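Local coordinates for protein angel homolog 2 (Homo sapiens, PDB 6RW0), which removes 2',3'-cyclic phosphates as a member of the CCR4 family of deadenylases and probably binds the 3' untranslated region of mRNA, at residues Ala211-Leu214 with Ala215-Ser219; Ile231-Cys234 with Gly235-Ser239. All coordinates share one frame; numbering follows the deposited sequence.

Contact 1: residues Ala211-Leu214 with Ala215-Ser219. With K (potassium ion), chain C.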
loop_
_atom_site.group_PDB
_atom_site.type_symbol
_atom_site.label_atom_id
_atom_site.label_comp_id
_atom_site.label_asym_id
_atom_site.label_seq_id
_atom_site.Cartn_x
_atom_site.Cartn_y
_atom_site.Cartn_z
ATOM N N ALA A 211 4.330 5.798 10.692
ATOM C CA ALA A 211 4.368 7.171 11.192
ATOM C C ALA A 211 5.191 8.066 10.271
ATOM O O ALA A 211 4.844 9.233 10.052
ATOM C CB ALA A 211 4.942 7.190 12.608
ATOM N N MET A 212 6.293 7.543 9.732
ATOM C CA MET A 212 7.117 8.324 8.816
ATOM C C MET A 212 6.356 8.652 7.537
ATOM O O MET A 212 6.440 9.778 7.036
ATOM C CB MET A 212 8.408 7.564 8.521
ATOM C CG MET A 212 9.326 7.494 9.723
ATOM S SD MET A 212 10.660 6.284 9.572
ATOM C CE MET A 212 11.780 7.188 8.659
ATOM N N LEU A 213 5.612 7.690 6.992
ATOM C CA LEU A 213 4.786 7.984 5.821
ATOM C C LEU A 213 3.710 9.010 6.157
ATOM O O LEU A 213 3.487 9.972 5.408
ATOM C CB LEU A 213 4.135 6.709 5.291
ATOM C CG LEU A 213 3.375 6.882 3.975
ATOM C CD1 LEU A 213 4.337 7.191 2.839
ATOM C CD2 LEU A 213 2.562 5.641 3.684
ATOM N N LEU A 214 3.024 8.822 7.286
ATOM C CA LEU A 214 1.976 9.761 7.679
ATOM C C LEU A 214 2.530 11.165 7.893
ATOM O O LEU A 214 1.873 12.157 7.544
ATOM C CB LEU A 214 1.252 9.266 8.932
ATOM C CG LEU A 214 0.435 7.989 8.766
ATOM C CD1 LEU A 214 -0.125 7.564 10.117
ATOM C CD2 LEU A 214 -0.694 8.129 7.748
ATOM N N ALA A 215 3.732 11.285 8.466
ATOM C CA ALA A 215 4.332 12.605 8.636
ATOM C C ALA A 215 4.622 13.258 7.290
ATOM O O ALA A 215 4.400 14.455 7.117
ATOM C CB ALA A 215 5.609 12.503 9.467
ATOM N N GLU A 216 5.119 12.490 6.317
ATOM C CA GLU A 216 5.350 13.075 5.002
ATOM C C GLU A 216 4.036 13.548 4.390
ATOM O O GLU A 216 3.959 14.649 3.832
ATOM C CB GLU A 216 6.054 12.078 4.084
ATOM C CG GLU A 216 6.488 12.696 2.772
ATOM C CD GLU A 216 7.699 13.584 2.905
ATOM O OE1 GLU A 216 8.437 13.482 3.912
ATOM O OE2 GLU A 216 7.926 14.391 1.989
ATOM N N ILE A 217 2.983 12.735 4.501
ATOM C CA ILE A 217 1.676 13.134 3.984
ATOM C C ILE A 217 1.189 14.403 4.665
ATOM O O ILE A 217 0.649 15.310 4.013
ATOM C CB ILE A 217 0.657 11.991 4.139
ATOM C CG1 ILE A 217 1.083 10.797 3.293
ATOM C CG2 ILE A 217 -0.731 12.487 3.759
ATOM C CD1 ILE A 217 0.261 9.539 3.564
ATOM N N SER A 218 1.362 14.488 5.981
ATOM C CA SER A 218 0.900 15.676 6.687
ATOM C C SER A 218 1.587 16.934 6.182
ATOM O O SER A 218 0.973 18.009 6.154
ATOM C CB SER A 218 1.148 15.524 8.179
ATOM O OG SER A 218 0.890 16.747 8.828
ATOM N N SER A 219 2.846 16.835 5.779
ATOM C CA SER A 219 3.533 18.009 5.265
ATOM C C SER A 219 3.130 18.310 3.826
ATOM O O SER A 219 2.915 19.479 3.469
ATOM C CB SER A 219 5.036 17.801 5.375
ATOM O OG SER A 219 5.697 19.000 5.045
HETATM K K K C . 4.158 21.514 4.697
HETATM O O HOH W 1 2.746 23.576 3.651
#

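Contact 2: residues Ile231-Cys234 with Gly235-Ser239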
loop_
_atom_site.group_PDB
_atom_site.type_symbol
_atom_site.label_atom_id
_atom_site.label_comp_id
_atom_site.label_asym_id
_atom_site.label_seq_id
_atom_site.Cartn_x
_atom_site.Cartn_y
_atom_site.Cartn_z
ATOM N N ILE A 231 -6.528 12.975 0.092
ATOM C CA ILE A 231 -5.449 11.997 0.186
ATOM C C ILE A 231 -5.958 10.646 -0.287
ATOM O O ILE A 231 -7.046 10.211 0.100
ATOM C CB ILE A 231 -4.956 11.869 1.640
ATOM C CG1 ILE A 231 -4.310 13.180 2.077
ATOM C CG2 ILE A 231 -3.987 10.707 1.812
ATOM C CD1 ILE A 231 -4.367 13.399 3.555
ATOM N N VAL A 232 -5.153 9.979 -1.104
ATOM C CA VAL A 232 -5.308 8.560 -1.395
ATOM C C VAL A 232 -3.997 7.900 -0.996
ATOM O O VAL A 232 -2.936 8.274 -1.507
ATOM C CB VAL A 232 -5.632 8.303 -2.875
ATOM C CG1 VAL A 232 -5.814 6.807 -3.092
ATOM C CG2 VAL A 232 -6.883 9.045 -3.284
ATOM N N MET A 233 -4.066 6.956 -0.055
ATOM C CA MET A 233 -2.894 6.277 0.492
ATOM C C MET A 233 -3.029 4.790 0.201
ATOM O O MET A 233 -3.909 4.121 0.758
ATOM C CB MET A 233 -2.735 6.541 1.989
ATOM C CG MET A 233 -1.543 5.813 2.600
ATOM S SD MET A 233 -1.263 6.176 4.344
ATOM C CE MET A 233 -2.581 5.246 5.124
ATOM N N CYS A 234 -2.173 4.293 -0.685
ATOM C CA CYS A 234 -2.195 2.913 -1.137
ATOM C C CYS A 234 -0.995 2.153 -0.608
ATOM O O CYS A 234 0.038 2.731 -0.262
ATOM C CB CYS A 234 -2.089 2.846 -2.658
ATOM S SG CYS A 234 -3.426 3.640 -3.542
ATOM N N GLY A 235 -1.106 0.842 -0.614
ATOM C CA GLY A 235 0.104 0.051 -0.504
ATOM C C GLY A 235 -0.129 -1.320 0.087
ATOM O O GLY A 235 -1.251 -1.744 0.368
ATOM N N ASP A 236 0.999 -2.004 0.276
ATOM C CA ASP A 236 1.087 -3.287 0.961
ATOM C C ASP A 236 1.601 -2.971 2.358
ATOM O O ASP A 236 2.773 -2.620 2.544
ATOM C CB ASP A 236 2.010 -4.222 0.191
ATOM C CG ASP A 236 2.152 -5.578 0.848
ATOM O OD1 ASP A 236 1.831 -5.709 2.045
ATOM O OD2 ASP A 236 2.618 -6.528 0.168
ATOM N N PHE A 237 0.701 -3.040 3.334
ATOM C CA PHE A 237 0.999 -2.690 4.722
ATOM C C PHE A 237 1.412 -3.896 5.549
ATOM O O PHE A 237 1.769 -3.736 6.720
ATOM C CB PHE A 237 -0.196 -1.951 5.361
ATOM C CG PHE A 237 -0.421 -0.576 4.777
ATOM C CD1 PHE A 237 -1.008 -0.421 3.529
ATOM C CD2 PHE A 237 -0.007 0.555 5.461
ATOM C CE1 PHE A 237 -1.175 0.823 2.973
ATOM C CE2 PHE A 237 -0.190 1.811 4.912
ATOM C CZ PHE A 237 -0.767 1.944 3.665
ATOM N N ASN A 238 1.389 -5.093 4.960
ATOM C CA ASN A 238 1.761 -6.324 5.658
ATOM C C ASN A 238 1.061 -6.412 7.009
ATOM O O ASN A 238 1.618 -6.886 8.000
ATOM C CB ASN A 238 3.273 -6.460 5.765
ATOM C CG ASN A 238 3.872 -7.146 4.550
ATOM O OD1 ASN A 238 3.382 -8.182 4.104
ATOM N ND2 ASN A 238 4.915 -6.563 3.997
ATOM N N SER A 239 -0.191 -5.963 7.033
ATOM C CA SER A 239 -0.995 -5.940 8.240
ATOM C C SER A 239 -2.421 -6.228 7.816
ATOM O O SER A 239 -2.842 -5.800 6.735
ATOM C CB SER A 239 -0.964 -4.562 8.896
ATOM O OG SER A 239 0.362 -4.188 9.245
#

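Contact 1: residues Ala211-Leu214 with Ala215-Ser219
With CG swung anti to the backbone N (chi1 -174°), Leu213 leans beside its own carbonyl carbon, while Ile217 holds CG1 beside its backbone N (chi1 -64°) and extends it to CD1. The two side chains lie one helical turn apart and meet at a slant, with CD1 of Ile217 4.1 Å from CG of Leu213. The ethyl branch of Ile217 also lies over the carbonyl that its own backbone binds: CG1 is 3.3 Å from O of Leu213, and N of Ile217 donates to that same oxygen at 3.0 Å, in a nearly straight bond (N-H...O 166°). Three more bonds of the same i to i+4 kind run alongside, from Ala215 to Ala211, from Glu216 to Met212 and from Ser218 to Leu214. This is the regular alpha-helical pattern of helix 203-220, the crossover helix of a beta-alpha-beta unit between strands 189-195 and 231-236. Leu213, Leu214 and Ile217 form its apolar side, all three touching Met233 of the second strand. CB of Ala215 sits 3.4 Å from O of Ala211, brought there by the same turn that bonds N of Ala215 to this oxygen. The carboxylate of Glu216 leads away from the preceding turn, and OE1 is hydrogen-bonded to the hydroxyl of Tyr294. Toward the C-terminal end of the helix, Ser219 holds a potassium ion by two atoms, its carbonyl O at 2.7 Å and its OG at 3.0 Å, and a water is a further ligand of the ion.

Contact 2: residues Ile231-Cys234 with Gly235-Ser239
Met233, in the middle of the strand, carries its chain with CG anti to the backbone N (chi1 178°) and then bends at chi3, which lays the methyl CE against the Phe237 ring, 4.0 Å from CZ. CG of Met233 meets the same ring atom at 4.1 Å. Cys234 follows with its peptide rather than its thiol: its carbonyl carbon lies 3.8 Å from CE1 of Phe237, whose ring thus curls back beside the strand it has just left. Strand 231-236 belongs to a mixed sheet of the DNase I-like fold, parallel to 189-195 and antiparallel to 359-369, and it runs into the family's Gly-Asp-Phe-Asn signature, whose Asp and Asn belong to the active site in relatives. At Gly235 the backbone angles (phi 154°, psi -175°) would jam any CB against O of Cys234, so that only a residue without CB fits here. An alanine in place of Phe237 would probably open a gap beside the Cys234 peptide and take away the ring that the Met233 methyl rests on. At the end of the strand, Asp236 opens an Asx turn, its OD1 accepting from N of Asn238 at 3.0 Å, while OD2 is bound by ND2 of Asn58. Ser239 OG donates to O of Phe237 at 2.9 Å, from above the carbonyl plane.

Contact 1 comes first along the chain and contact 2 second, their centres 13 Å apart. Helix 203-220 carries the first and strand 231-236, with the turn after it, the second; both belong to one beta-alpha-beta unit whose first strand is 189-195. They meet directly: Met233 SD is 3.8 Å from Ile217 CD1 and 3.9 Å from Leu213 CD2, and Ile217 CG2 lies 3.8 Å from Ile231 CD1. The helix thus covers the strand with apolar side chains. Contact 2 is central and brings the strand end, with Gly235 about 12 Å from the bound magnesium ion, toward what is probably the active site; contact 1, centred about 14 Å from the chain centre, is peripheral, and there Ser219 binds potassium.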